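Side-chain contacts in nitrilotriacetate monooxygenase (Burkholderia pseudomallei, PDB 3SDO), which probably acts as an FMN-dependent monooxygenase of the luciferase-like family, using molecular oxygen to oxidise a small organic substrate: residues Ala57-Ser62 against Ser81-Leu86; Gln112-Asp117 against Gly163-Trp168; Arg150-Ala155 against Gly195-Val200; Glu156-Val161 against Pro214-Ala219. All blocks are in the same frame, centred on the assembly; numbering follows the deposited sequence.

Interaction 1: Ala57-Ser62 against Ser81-Leu86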
loop_
_atom_site.group_PDB
_atom_site.type_symbol
_atom_site.label_atom_id
_atom_site.label_comp_id
_atom_site.label_asym_id
_atom_site.label_seq_id
_atom_site.Cartn_x
_atom_site.Cartn_y
_atom_site.Cartn_z
ATOM N N ALA A 57 -3.061 10.966 -10.012
ATOM C CA ALA A 57 -2.303 11.354 -8.828
ATOM C C ALA A 57 -1.107 10.407 -8.736
ATOM O O ALA A 57 -1.263 9.199 -8.954
ATOM C CB ALA A 57 -3.190 11.254 -7.548
ATOM N N PHE A 58 0.067 10.966 -8.432
ATOM C CA PHE A 58 1.319 10.233 -8.329
ATOM C C PHE A 58 1.875 10.365 -6.897
ATOM O O PHE A 58 2.019 11.472 -6.363
ATOM C CB PHE A 58 2.324 10.738 -9.378
ATOM C CG PHE A 58 3.734 10.197 -9.208
ATOM C CD1 PHE A 58 3.958 8.853 -8.981
ATOM C CD2 PHE A 58 4.826 11.043 -9.278
ATOM C CE1 PHE A 58 5.258 8.352 -8.811
ATOM C CE2 PHE A 58 6.132 10.561 -9.116
ATOM C CZ PHE A 58 6.350 9.222 -8.878
ATOM N N ILE A 59 2.114 9.212 -6.284
ATOM C CA ILE A 59 2.675 9.080 -4.951
ATOM C C ILE A 59 4.076 8.532 -5.122
ATOM O O ILE A 59 4.256 7.349 -5.440
ATOM C CB ILE A 59 1.833 8.145 -4.066
ATOM C CG1 ILE A 59 0.398 8.669 -3.958
ATOM C CG2 ILE A 59 2.427 8.031 -2.642
ATOM C CD1 ILE A 59 0.298 10.104 -3.379
ATOM N N ALA A 60 5.049 9.432 -4.984
ATOM C CA ALA A 60 6.462 9.106 -4.972
ATOM C C ALA A 60 6.780 8.413 -3.650
ATOM O O ALA A 60 5.963 8.400 -2.742
ATOM C CB ALA A 60 7.330 10.396 -5.127
ATOM N N ASP A 61 7.964 7.838 -3.543
ATOM C CA ASP A 61 8.274 7.079 -2.344
ATOM C C ASP A 61 9.750 7.059 -1.974
ATOM O O ASP A 61 10.617 7.341 -2.818
ATOM C CB ASP A 61 7.775 5.650 -2.515
ATOM C CG ASP A 61 7.525 4.962 -1.192
ATOM O OD1 ASP A 61 6.974 5.627 -0.275
ATOM O OD2 ASP A 61 7.877 3.770 -1.088
ATOM N N SER A 62 10.003 6.741 -0.709
ATOM C CA SER A 62 11.336 6.477 -0.188
ATOM C C SER A 62 11.251 5.419 0.900
ATOM O O SER A 62 10.181 5.180 1.464
ATOM C CB SER A 62 11.953 7.763 0.380
ATOM O OG SER A 62 11.157 8.285 1.447
ATOM N N SER A 81 -1.094 1.144 0.347
ATOM C CA SER A 81 -2.121 1.488 1.316
ATOM C C SER A 81 -2.775 2.841 0.991
ATOM O O SER A 81 -4.000 2.950 0.956
ATOM C CB SER A 81 -1.587 1.510 2.758
ATOM O OG SER A 81 -0.437 2.335 2.910
ATOM N N LEU A 82 -1.967 3.871 0.762
ATOM C CA LEU A 82 -2.526 5.206 0.504
ATOM C C LEU A 82 -3.395 5.209 -0.759
ATOM O O LEU A 82 -4.516 5.731 -0.757
ATOM C CB LEU A 82 -1.405 6.266 0.414
ATOM C CG LEU A 82 -1.838 7.706 0.058
ATOM C CD1 LEU A 82 -2.819 8.312 1.048
ATOM C CD2 LEU A 82 -0.599 8.608 -0.094
ATOM N N LEU A 83 -2.890 4.612 -1.832
ATOM C CA LEU A 83 -3.590 4.650 -3.107
ATOM C C LEU A 83 -4.889 3.831 -3.074
ATOM O O LEU A 83 -5.889 4.207 -3.704
ATOM C CB LEU A 83 -2.660 4.169 -4.220
ATOM C CG LEU A 83 -1.578 5.194 -4.599
ATOM C CD1 LEU A 83 -0.585 4.559 -5.591
ATOM C CD2 LEU A 83 -2.171 6.485 -5.190
ATOM N N SER A 84 -4.886 2.756 -2.291
ATOM C CA SER A 84 -6.040 1.876 -2.188
ATOM C C SER A 84 -7.174 2.588 -1.428
ATOM O O SER A 84 -8.332 2.525 -1.817
ATOM C CB SER A 84 -5.643 0.572 -1.482
ATOM O OG SER A 84 -4.717 -0.190 -2.252
ATOM N N ALA A 85 -6.812 3.290 -0.351
ATOM C CA ALA A 85 -7.755 4.134 0.389
ATOM C C ALA A 85 -8.293 5.297 -0.502
ATOM O O ALA A 85 -9.481 5.566 -0.508
ATOM C CB ALA A 85 -7.085 4.661 1.697
ATOM N N LEU A 86 -7.415 5.956 -1.259
ATOM C CA LEU A 86 -7.816 7.045 -2.149
ATOM C C LEU A 86 -8.757 6.566 -3.277
ATOM O O LEU A 86 -9.691 7.291 -3.659
ATOM C CB LEU A 86 -6.587 7.749 -2.777
ATOM C CG LEU A 86 -5.753 8.624 -1.828
ATOM C CD1 LEU A 86 -4.579 9.192 -2.563
ATOM C CD2 LEU A 86 -6.595 9.737 -1.217
#
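Ile-59 meets Leu-82 and Leu-83 where a strand of the TIM barrel is covered by a helix of the crossover that follows it, a worked example of how a beta-alpha unit closes its apolar layer. The strand 56-59 lies beside strand 94-100, with helix 79-88 in the crossover between them. Alternation along the strand sends Phe-58 to the far side, where its ring meets that of Phe-237, and turns Ile-59 to the helix. With CG1 beside the backbone N (chi1 -58°) and CG2 anti to it, CG1 lies toward both leucines, while CG2 and CD1 meet Leu-82 alone. Leu-83 runs past the isoleucine in the opposite direction, and its CD2 comes within 3.6 Å of Ile-59 CG1. Leu-82 instead crosses Ile-59 at about a right angle, laying CD2 3.7 Å from Ile-59 CD1.

Beyond this buried knot the fit slackens quickly. Ala-57 CB also points at the helix yet stays 5.4 Å from Leu-83 CD2, and one helical turn on from Leu-82, Leu-86 CD1 remains 5.0 Å from Ile-59 CD1; Leu-86 packs on Val-43 of helix 39-51. At the other end the chain leaves the helix altogether, becoming partly exposed at Ala-60 and Asp-61. Asp-61, a predicted FMN ligand, forms a salt bridge with Arg-111 of the second subunit, so the loop after the strand takes part in the dimer interface and probably in the flavin site. In the tight part, a single methyl meets three carbons of the isoleucine: Leu-82 CD2 also lies 4.0 Å from Ile-59 CG2 and equally far from CG1.

Interaction 2: Gln112-Asp117 against Gly163-Trp168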
loop_
_atom_site.group_PDB
_atom_site.type_symbol
_atom_site.label_atom_id
_atom_site.label_comp_id
_atom_site.label_asym_id
_atom_site.label_seq_id
_atom_site.Cartn_x
_atom_site.Cartn_y
_atom_site.Cartn_z
ATOM N N GLN A 112 -0.087 -6.751 -5.289
ATOM C CA GLN A 112 -0.517 -5.535 -4.627
ATOM C C GLN A 112 -0.981 -4.522 -5.643
ATOM O O GLN A 112 -2.060 -3.955 -5.478
ATOM C CB GLN A 112 0.561 -4.970 -3.681
ATOM C CG GLN A 112 0.797 -5.858 -2.475
ATOM C CD GLN A 112 1.658 -5.215 -1.409
ATOM O OE1 GLN A 112 2.615 -4.513 -1.709
ATOM N NE2 GLN A 112 1.317 -5.455 -0.147
ATOM N N PHE A 113 -0.222 -4.333 -6.723
ATOM C CA PHE A 113 -0.683 -3.476 -7.824
ATOM C C PHE A 113 -1.917 -4.015 -8.587
ATOM O O PHE A 113 -2.790 -3.221 -8.954
ATOM C CB PHE A 113 0.456 -3.123 -8.802
ATOM C CG PHE A 113 1.326 -2.011 -8.319
ATOM C CD1 PHE A 113 0.875 -0.695 -8.340
ATOM C CD2 PHE A 113 2.581 -2.263 -7.815
ATOM C CE1 PHE A 113 1.678 0.333 -7.898
ATOM C CE2 PHE A 113 3.369 -1.216 -7.355
ATOM C CZ PHE A 113 2.885 0.085 -7.396
ATOM N N ALA A 114 -2.003 -5.331 -8.810
ATOM C CA ALA A 114 -3.208 -5.928 -9.460
ATOM C C ALA A 114 -4.482 -5.737 -8.617
ATOM O O ALA A 114 -5.567 -5.518 -9.158
ATOM C CB ALA A 114 -3.003 -7.397 -9.760
ATOM N N SER A 115 -4.320 -5.775 -7.300
ATOM C CA SER A 115 -5.437 -5.636 -6.374
ATOM C C SER A 115 -5.893 -4.178 -6.344
ATOM O O SER A 115 -7.091 -3.896 -6.414
ATOM C CB SER A 115 -5.046 -6.193 -4.990
ATOM O OG SER A 115 -6.082 -6.121 -4.026
ATOM N N LEU A 116 -4.946 -3.246 -6.256
ATOM C CA LEU A 116 -5.279 -1.824 -6.408
ATOM C C LEU A 116 -6.002 -1.573 -7.738
ATOM O O LEU A 116 -7.029 -0.874 -7.779
ATOM C CB LEU A 116 -4.013 -0.955 -6.295
ATOM C CG LEU A 116 -4.096 0.532 -6.662
ATOM C CD1 LEU A 116 -5.010 1.278 -5.644
ATOM C CD2 LEU A 116 -2.678 1.161 -6.748
ATOM N N ASP A 117 -5.503 -2.174 -8.809
ATOM C CA ASP A 117 -6.085 -2.003 -10.144
ATOM C C ASP A 117 -7.501 -2.534 -10.204
ATOM O O ASP A 117 -8.366 -1.892 -10.818
ATOM C CB ASP A 117 -5.221 -2.694 -11.223
ATOM C CG ASP A 117 -5.238 -1.975 -12.592
ATOM O OD1 ASP A 117 -5.562 -0.778 -12.688
ATOM O OD2 ASP A 117 -4.884 -2.640 -13.577
ATOM N N GLY A 163 4.487 -10.712 -16.740
ATOM C CA GLY A 163 4.145 -12.105 -16.958
ATOM C C GLY A 163 3.086 -12.618 -15.992
ATOM O O GLY A 163 2.114 -13.276 -16.394
ATOM N N LEU A 164 3.258 -12.319 -14.711
ATOM C CA LEU A 164 2.256 -12.721 -13.694
ATOM C C LEU A 164 0.900 -12.088 -13.939
ATOM O O LEU A 164 -0.149 -12.723 -13.724
ATOM C CB LEU A 164 2.732 -12.375 -12.282
ATOM C CG LEU A 164 3.904 -13.195 -11.755
ATOM C CD1 LEU A 164 4.462 -12.538 -10.501
ATOM C CD2 LEU A 164 3.495 -14.637 -11.454
ATOM N N TRP A 165 0.913 -10.846 -14.403
ATOM C CA TRP A 165 -0.334 -10.137 -14.710
ATOM C C TRP A 165 -1.097 -10.759 -15.879
ATOM O O TRP A 165 -2.258 -10.445 -16.070
ATOM C CB TRP A 165 -0.093 -8.646 -14.997
ATOM C CG TRP A 165 0.177 -7.816 -13.775
ATOM C CD1 TRP A 165 -0.213 -8.092 -12.477
ATOM C CD2 TRP A 165 0.884 -6.559 -13.722
ATOM N NE1 TRP A 165 0.223 -7.084 -11.636
ATOM C CE2 TRP A 165 0.894 -6.139 -12.371
ATOM C CE3 TRP A 165 1.519 -5.762 -14.677
ATOM C CZ2 TRP A 165 1.501 -4.952 -11.966
ATOM C CZ3 TRP A 165 2.132 -4.571 -14.270
ATOM C CH2 TRP A 165 2.113 -4.174 -12.938
ATOM N N ASP A 166 -0.455 -11.609 -16.674
ATOM C CA ASP A 166 -1.175 -12.310 -17.735
ATOM C C ASP A 166 -1.560 -13.745 -17.349
ATOM O O ASP A 166 -1.906 -14.540 -18.218
ATOM C CB ASP A 166 -0.367 -12.250 -19.046
ATOM C CG ASP A 166 -0.432 -10.866 -19.719
ATOM O OD1 ASP A 166 -1.209 -10.000 -19.242
ATOM O OD2 ASP A 166 0.261 -10.646 -20.749
ATOM N N SER A 167 -1.560 -14.049 -16.046
ATOM C CA SER A 167 -1.901 -15.394 -15.558
ATOM C C SER A 167 -3.298 -15.814 -15.989
ATOM O O SER A 167 -3.499 -16.950 -16.448
ATOM C CB SER A 167 -1.823 -15.469 -14.036
ATOM O OG SER A 167 -0.507 -15.285 -13.565
ATOM N N TRP A 168 -4.232 -14.880 -15.851
ATOM C CA TRP A 168 -5.669 -15.137 -16.030
ATOM C C TRP A 168 -6.228 -14.451 -17.266
ATOM O O TRP A 168 -6.347 -13.232 -17.283
ATOM C CB TRP A 168 -6.427 -14.618 -14.808
ATOM C CG TRP A 168 -6.244 -15.479 -13.583
ATOM C CD1 TRP A 168 -5.335 -15.302 -12.572
ATOM C CD2 TRP A 168 -6.998 -16.622 -13.248
ATOM N NE1 TRP A 168 -5.460 -16.298 -11.646
ATOM C CE2 TRP A 168 -6.483 -17.125 -12.034
ATOM C CE3 TRP A 168 -8.050 -17.302 -13.872
ATOM C CZ2 TRP A 168 -6.989 -18.255 -11.429
ATOM C CZ3 TRP A 168 -8.550 -18.421 -13.269
ATOM C CH2 TRP A 168 -8.017 -18.898 -12.063
#
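Trp-165 reaches across to Phe-113 and Ala-114, and tracing its indole outward explains how two outer helices of a TIM barrel, 106-119 and 150-165, meet through one large side chain. CB leaves the backbone toward the opposing helix, and CG stands anti to the carbonyl carbon (chi1 -76°), which brings the ring to Ala-114. On the pyrrole side, CD1 is the first atom to arrive, 4.0 Å from Ala-114 CB. Next comes NE1, closer still at 3.7 Å from Ala-114 CB; the methyl approaches the ring obliquely. The N-H of NE1 is used on the carbonyl oxygen of Ala-110, one turn earlier in helix 106-119. On the benzene side, CZ2 meets Phe-113 CB at 3.8 Å, the methylene lying at the indole edge and near its plane, while the phenyl ring of Phe-113 turns off toward Ile-80 and Met-99. CZ2 also touches Pro-214, and CZ3, on the other flank of the six-membered ring, touches Ile-216 of strand 215-218.

Behind the tryptophan the chain turns at Ser-167, whose OG donates to Leu-164 O at 2.6 Å; the same oxygen accepts from Ser-167 N. Across the two segments the contact is apolar; the polar atom of the indole, NE1, has its partner in Ala-110 O. The indole can therefore be buried with its N-H satisfied, and the bond should also limit its rotation.

Interaction 3: Arg150-Ala155 against Gly195-Val200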
loop_
_atom_site.group_PDB
_atom_site.type_symbol
_atom_site.label_atom_id
_atom_site.label_comp_id
_atom_site.label_asym_id
_atom_site.label_seq_id
_atom_site.Cartn_x
_atom_site.Cartn_y
_atom_site.Cartn_z
ATOM N N ARG A 150 21.675 -2.766 -11.366
ATOM C CA ARG A 150 20.355 -2.249 -10.985
ATOM C C ARG A 150 19.367 -2.212 -12.161
ATOM O O ARG A 150 18.176 -2.432 -11.954
ATOM C CB ARG A 150 20.438 -0.890 -10.269
ATOM C CG ARG A 150 20.779 0.323 -11.131
ATOM C CD ARG A 150 21.030 1.592 -10.263
ATOM N NE ARG A 150 21.343 2.784 -11.070
ATOM C CZ ARG A 150 22.540 3.077 -11.594
ATOM N NH1 ARG A 150 23.591 2.277 -11.418
ATOM N NH2 ARG A 150 22.692 4.185 -12.318
ATOM N N TYR A 151 19.855 -1.998 -13.385
ATOM C CA TYR A 151 18.978 -2.012 -14.561
ATOM C C TYR A 151 18.593 -3.417 -15.017
ATOM O O TYR A 151 17.442 -3.662 -15.370
ATOM C CB TYR A 151 19.577 -1.201 -15.711
ATOM C CG TYR A 151 19.683 0.263 -15.354
ATOM C CD1 TYR A 151 18.561 1.084 -15.351
ATOM C CD2 TYR A 151 20.902 0.815 -14.976
ATOM C CE1 TYR A 151 18.663 2.444 -15.010
ATOM C CE2 TYR A 151 21.015 2.156 -14.632
ATOM C CZ TYR A 151 19.894 2.959 -14.651
ATOM O OH TYR A 151 20.034 4.283 -14.308
ATOM N N ALA A 152 19.552 -4.332 -15.008
ATOM C CA ALA A 152 19.284 -5.735 -15.341
ATOM C C ALA A 152 18.250 -6.311 -14.355
ATOM O O ALA A 152 17.293 -6.976 -14.771
ATOM C CB ALA A 152 20.578 -6.563 -15.326
ATOM N N ILE A 153 18.435 -6.030 -13.068
ATOM C CA ILE A 153 17.498 -6.468 -12.027
ATOM C C ILE A 153 16.096 -5.928 -12.293
ATOM O O ILE A 153 15.124 -6.673 -12.243
ATOM C CB ILE A 153 17.986 -6.025 -10.600
ATOM C CG1 ILE A 153 19.205 -6.849 -10.169
ATOM C CG2 ILE A 153 16.889 -6.144 -9.534
ATOM C CD1 ILE A 153 19.859 -6.321 -8.870
ATOM N N ALA A 154 16.012 -4.631 -12.573
ATOM C CA ALA A 154 14.748 -3.953 -12.817
ATOM C C ALA A 154 14.037 -4.480 -14.073
ATOM O O ALA A 154 12.819 -4.639 -14.092
ATOM C CB ALA A 154 14.986 -2.440 -12.936
ATOM N N ALA A 155 14.797 -4.761 -15.118
ATOM C CA ALA A 155 14.207 -5.274 -16.354
ATOM C C ALA A 155 13.602 -6.653 -16.127
ATOM O O ALA A 155 12.481 -6.905 -16.562
ATOM C CB ALA A 155 15.250 -5.313 -17.500
ATOM N N GLY A 195 15.265 -16.959 -14.337
ATOM C CA GLY A 195 16.186 -15.964 -14.867
ATOM C C GLY A 195 17.419 -15.843 -13.999
ATOM O O GLY A 195 17.604 -16.610 -13.070
ATOM N N ARG A 196 18.254 -14.851 -14.287
ATOM C CA ARG A 196 19.501 -14.675 -13.526
ATOM C C ARG A 196 19.217 -14.224 -12.091
ATOM O O ARG A 196 19.890 -14.653 -11.173
ATOM C CB ARG A 196 20.454 -13.680 -14.224
ATOM N N PHE A 197 18.212 -13.367 -11.903
ATOM C CA PHE A 197 17.909 -12.806 -10.583
ATOM C C PHE A 197 16.636 -13.338 -9.944
ATOM O O PHE A 197 16.515 -13.269 -8.727
ATOM C CB PHE A 197 17.841 -11.282 -10.634
ATOM C CG PHE A 197 19.126 -10.637 -11.066
ATOM C CD1 PHE A 197 20.220 -10.622 -10.215
ATOM C CD2 PHE A 197 19.248 -10.073 -12.339
ATOM C CE1 PHE A 197 21.440 -10.044 -10.620
ATOM C CE2 PHE A 197 20.443 -9.500 -12.754
ATOM C CZ PHE A 197 21.548 -9.482 -11.891
ATOM N N PHE A 198 15.681 -13.848 -10.722
ATOM C CA PHE A 198 14.434 -14.341 -10.118
ATOM C C PHE A 198 14.029 -15.710 -10.646
ATOM O O PHE A 198 14.281 -16.028 -11.800
ATOM C CB PHE A 198 13.274 -13.351 -10.343
ATOM C CG PHE A 198 13.562 -11.963 -9.832
ATOM C CD1 PHE A 198 13.383 -11.651 -8.479
ATOM C CD2 PHE A 198 14.026 -10.973 -10.698
ATOM C CE1 PHE A 198 13.677 -10.362 -7.996
ATOM C CE2 PHE A 198 14.309 -9.686 -10.226
ATOM C CZ PHE A 198 14.132 -9.385 -8.871
ATOM N N SER A 199 13.409 -16.492 -9.762
ATOM C CA SER A 199 12.739 -17.743 -10.124
ATOM C C SER A 199 11.324 -17.726 -9.552
ATOM O O SER A 199 11.146 -17.768 -8.332
ATOM C CB SER A 199 13.516 -18.947 -9.590
ATOM O OG SER A 199 14.800 -18.998 -10.181
ATOM N N VAL A 200 10.326 -17.649 -10.445
ATOM C CA VAL A 200 8.915 -17.480 -10.063
ATOM C C VAL A 200 8.003 -18.313 -10.987
ATOM O O VAL A 200 7.918 -18.062 -12.191
ATOM C CB VAL A 200 8.488 -15.988 -10.130
ATOM C CG1 VAL A 200 6.968 -15.816 -9.820
ATOM C CG2 VAL A 200 9.356 -15.136 -9.202
#
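Ile-153 presents a bump and Phe-197 the flat surface that receives it: CG1 stands 3.6 Å from the centroid of the phenyl ring and only 1° off its normal, a nearly ideal CH-pi contact. Centred this way, the methylene has no preferred ring atom; Ile-153 CG1 is 3.9 Å from each of the six ring carbons of Phe-197. The two side chains cross at about a right angle. Chi1 of -72° sets CG1 beside the backbone N of Ile-153, the side on which the ring lies. A smaller bump, Ala-152 CB, comes obliquely to Phe-197 CE2 at 3.9 Å. The ring therefore rests in the shallow step between two consecutive residues of the helix, with Arg-196 CB on the opposite face, offset toward the rim.

The helix is the start of 150-165, one of the outer helices of the TIM barrel, and the aromatic pair comes from the turn of a small antiparallel hairpin, 193-194 with 199-200. Glu-156, farther along the helix, takes hydrogen bonds from the backbone N of both Phe-197 and Phe-198, holding the turn against it. Phe-198 enters differently, edge first: its CE2 points at Ile-153 O across 3.7 Å with the oxygen in the ring plane, and CZ lies 4.3 Å from Ile-153 CG2. Its ring also meets that of His-157, one turn onward from Ile-153, while Phe-197 remains largely exposed at the surface.

Interaction 4: Glu156-Val161 against Pro214-Ala219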
loop_
_atom_site.group_PDB
_atom_site.type_symbol
_atom_site.label_atom_id
_atom_site.label_comp_id
_atom_site.label_asym_id
_atom_site.label_seq_id
_atom_site.Cartn_x
_atom_site.Cartn_y
_atom_site.Cartn_z
ATOM N N GLU A 156 14.355 -7.554 -15.482
ATOM C CA GLU A 156 13.858 -8.904 -15.213
ATOM C C GLU A 156 12.656 -8.888 -14.250
ATOM O O GLU A 156 11.685 -9.609 -14.448
ATOM C CB GLU A 156 14.958 -9.811 -14.641
ATOM C CG GLU A 156 14.538 -11.276 -14.603
ATOM C CD GLU A 156 15.571 -12.201 -13.993
ATOM O OE1 GLU A 156 16.776 -11.851 -13.999
ATOM O OE2 GLU A 156 15.160 -13.272 -13.495
ATOM N N HIS A 157 12.756 -8.079 -13.212
ATOM C CA HIS A 157 11.691 -7.904 -12.215
ATOM C C HIS A 157 10.378 -7.477 -12.894
ATOM O O HIS A 157 9.304 -8.039 -12.629
ATOM C CB HIS A 157 12.164 -6.851 -11.196
ATOM C CG HIS A 157 11.250 -6.638 -10.032
ATOM N ND1 HIS A 157 10.066 -5.944 -10.139
ATOM C CD2 HIS A 157 11.382 -6.962 -8.719
ATOM C CE1 HIS A 157 9.499 -5.861 -8.944
ATOM N NE2 HIS A 157 10.271 -6.486 -8.069
ATOM N N LEU A 158 10.474 -6.471 -13.758
ATOM C CA LEU A 158 9.322 -5.990 -14.500
ATOM C C LEU A 158 8.739 -7.074 -15.401
ATOM O O LEU A 158 7.517 -7.234 -15.476
ATOM C CB LEU A 158 9.718 -4.772 -15.332
ATOM C CG LEU A 158 8.622 -4.075 -16.114
ATOM C CD1 LEU A 158 7.408 -3.819 -15.233
ATOM C CD2 LEU A 158 9.137 -2.753 -16.678
ATOM N N ASP A 159 9.622 -7.820 -16.069
ATOM C CA ASP A 159 9.205 -8.902 -16.971
ATOM C C ASP A 159 8.425 -9.955 -16.186
ATOM O O ASP A 159 7.432 -10.481 -16.684
ATOM C CB ASP A 159 10.396 -9.603 -17.639
ATOM C CG ASP A 159 11.036 -8.778 -18.738
ATOM O OD1 ASP A 159 10.456 -7.751 -19.130
ATOM O OD2 ASP A 159 12.151 -9.157 -19.200
ATOM N N VAL A 160 8.875 -10.245 -14.965
ATOM C CA VAL A 160 8.169 -11.187 -14.097
ATOM C C VAL A 160 6.789 -10.641 -13.691
ATOM O O VAL A 160 5.780 -11.337 -13.818
ATOM C CB VAL A 160 9.001 -11.542 -12.844
ATOM C CG1 VAL A 160 8.197 -12.444 -11.863
ATOM C CG2 VAL A 160 10.292 -12.269 -13.260
ATOM N N VAL A 161 6.746 -9.397 -13.226
ATOM C CA VAL A 161 5.472 -8.798 -12.832
ATOM C C VAL A 161 4.460 -8.844 -13.982
ATOM O O VAL A 161 3.347 -9.358 -13.811
ATOM C CB VAL A 161 5.647 -7.384 -12.292
ATOM C CG1 VAL A 161 4.267 -6.692 -12.037
ATOM C CG2 VAL A 161 6.418 -7.454 -11.004
ATOM N N PRO A 214 -1.746 -2.644 -14.967
ATOM C CA PRO A 214 -1.419 -1.300 -14.554
ATOM C C PRO A 214 -0.420 -0.633 -15.505
ATOM O O PRO A 214 0.376 -1.322 -16.153
ATOM C CB PRO A 214 -0.801 -1.495 -13.167
ATOM C CG PRO A 214 -1.272 -2.798 -12.693
ATOM C CD PRO A 214 -1.512 -3.636 -13.894
ATOM N N VAL A 215 -0.505 0.688 -15.601
ATOM C CA VAL A 215 0.374 1.486 -16.465
ATOM C C VAL A 215 1.792 1.616 -15.848
ATOM O O VAL A 215 1.954 1.851 -14.619
ATOM C CB VAL A 215 -0.240 2.868 -16.714
ATOM C CG1 VAL A 215 0.622 3.708 -17.676
ATOM C CG2 VAL A 215 -1.668 2.708 -17.277
ATOM N N ILE A 216 2.814 1.430 -16.679
ATOM C CA ILE A 216 4.188 1.516 -16.199
ATOM C C ILE A 216 4.745 2.917 -16.430
ATOM O O ILE A 216 4.797 3.407 -17.577
ATOM C CB ILE A 216 5.115 0.483 -16.887
ATOM C CG1 ILE A 216 4.582 -0.933 -16.708
ATOM C CG2 ILE A 216 6.564 0.579 -16.349
ATOM C CD1 ILE A 216 4.259 -1.342 -15.277
ATOM N N PHE A 217 5.150 3.538 -15.324
ATOM C CA PHE A 217 5.853 4.808 -15.301
ATOM C C PHE A 217 7.317 4.542 -14.979
ATOM O O PHE A 217 7.644 3.623 -14.212
ATOM C CB PHE A 217 5.256 5.726 -14.226
ATOM C CG PHE A 217 3.943 6.339 -14.615
ATOM C CD1 PHE A 217 2.809 5.577 -14.696
ATOM C CD2 PHE A 217 3.855 7.691 -14.870
ATOM C CE1 PHE A 217 1.617 6.141 -15.045
ATOM C CE2 PHE A 217 2.672 8.270 -15.258
ATOM C CZ PHE A 217 1.558 7.497 -15.355
ATOM N N GLN A 218 8.201 5.333 -15.572
ATOM C CA GLN A 218 9.620 5.268 -15.222
ATOM C C GLN A 218 10.242 6.648 -15.321
ATOM O O GLN A 218 9.694 7.524 -15.959
ATOM C CB GLN A 218 10.361 4.298 -16.139
ATOM C CG GLN A 218 9.957 2.858 -15.993
ATOM C CD GLN A 218 10.670 1.944 -16.945
ATOM O OE1 GLN A 218 11.757 2.267 -17.448
ATOM N NE2 GLN A 218 10.031 0.800 -17.249
ATOM N N ALA A 219 11.376 6.850 -14.673
ATOM C CA ALA A 219 12.071 8.146 -14.750
ATOM C C ALA A 219 13.566 8.030 -14.982
ATOM O O ALA A 219 14.323 8.902 -14.579
ATOM C CB ALA A 219 11.798 8.956 -13.502
#
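Leu-158 of helix 150-165 rides above Ile-216 of strand 215-218 with their CA atoms 9.3 Å apart, a spacing that leaves side chains alone to bridge helix and strand. This is the general layout of a TIM barrel, in which outer helices pack on the strands through interleaved apolar residues. On the strand, Ile-216 and Gln-218 fall on the helix-facing side, and the intervening Phe-217 points to the other side, where its ring meets that of Phe-56.

Leu-158 carries the contact from the helix. Its CG is anti to the backbone N (chi1 -176°), which drives the fork outward to straddle the two strand residues. One prong slides alongside the isoleucine in the opposite direction, bringing Leu-158 CD1 to 4.0 Å from Ile-216 CD1. The other prong meets the end of the glutamine, which comes from the opposite direction: Leu-158 CD2 lies 3.7 Å from Gln-218 NE2. Beyond CG the glutamine chain is extended (chi2 178°), enough to carry its amide across the gap. The amide nitrogen is not left to the methyl alone, since it hydrogen-bonds Ser-232 OG; a buried polar group is thus accommodated beside a hydrocarbon.

Helix 223-232 supplies further neighbours, with Leu-228 and Ala-229 against Gln-218 and Ser-232 against Leu-158. Trp-126 touches Leu-158 from strand 124-129, which pairs in parallel with 215-218; helix 150-165 forms part of the crossover between these two strands, and strand 235-238 flanks 215-218 on its other side.

Overall arrangement
Three of the four contacts share helix 150-165: interaction 3 uses its beginning, interaction 4 its middle and interaction 2 its last turn. Their segments alternate along the chain, and interactions 2 and 4, like 3 and 4, are about 12 Å apart, centre to centre. Interaction 1 closes before the others open, its centre about 17 Å from those of interactions 2 and 4, and touches interaction 2 where Leu-116 packs on Leu-83 and Ser-84. Interactions 1 and 4 lie on the same parallel barrel sheet, while interaction 3, its centre about 25 Å from that of interaction 1, is at the surface. Together they pack helices, strands and a hairpin around the predicted FMN residues, of which Asp-61 lies in interaction 1 and Tyr-151 in interaction 3.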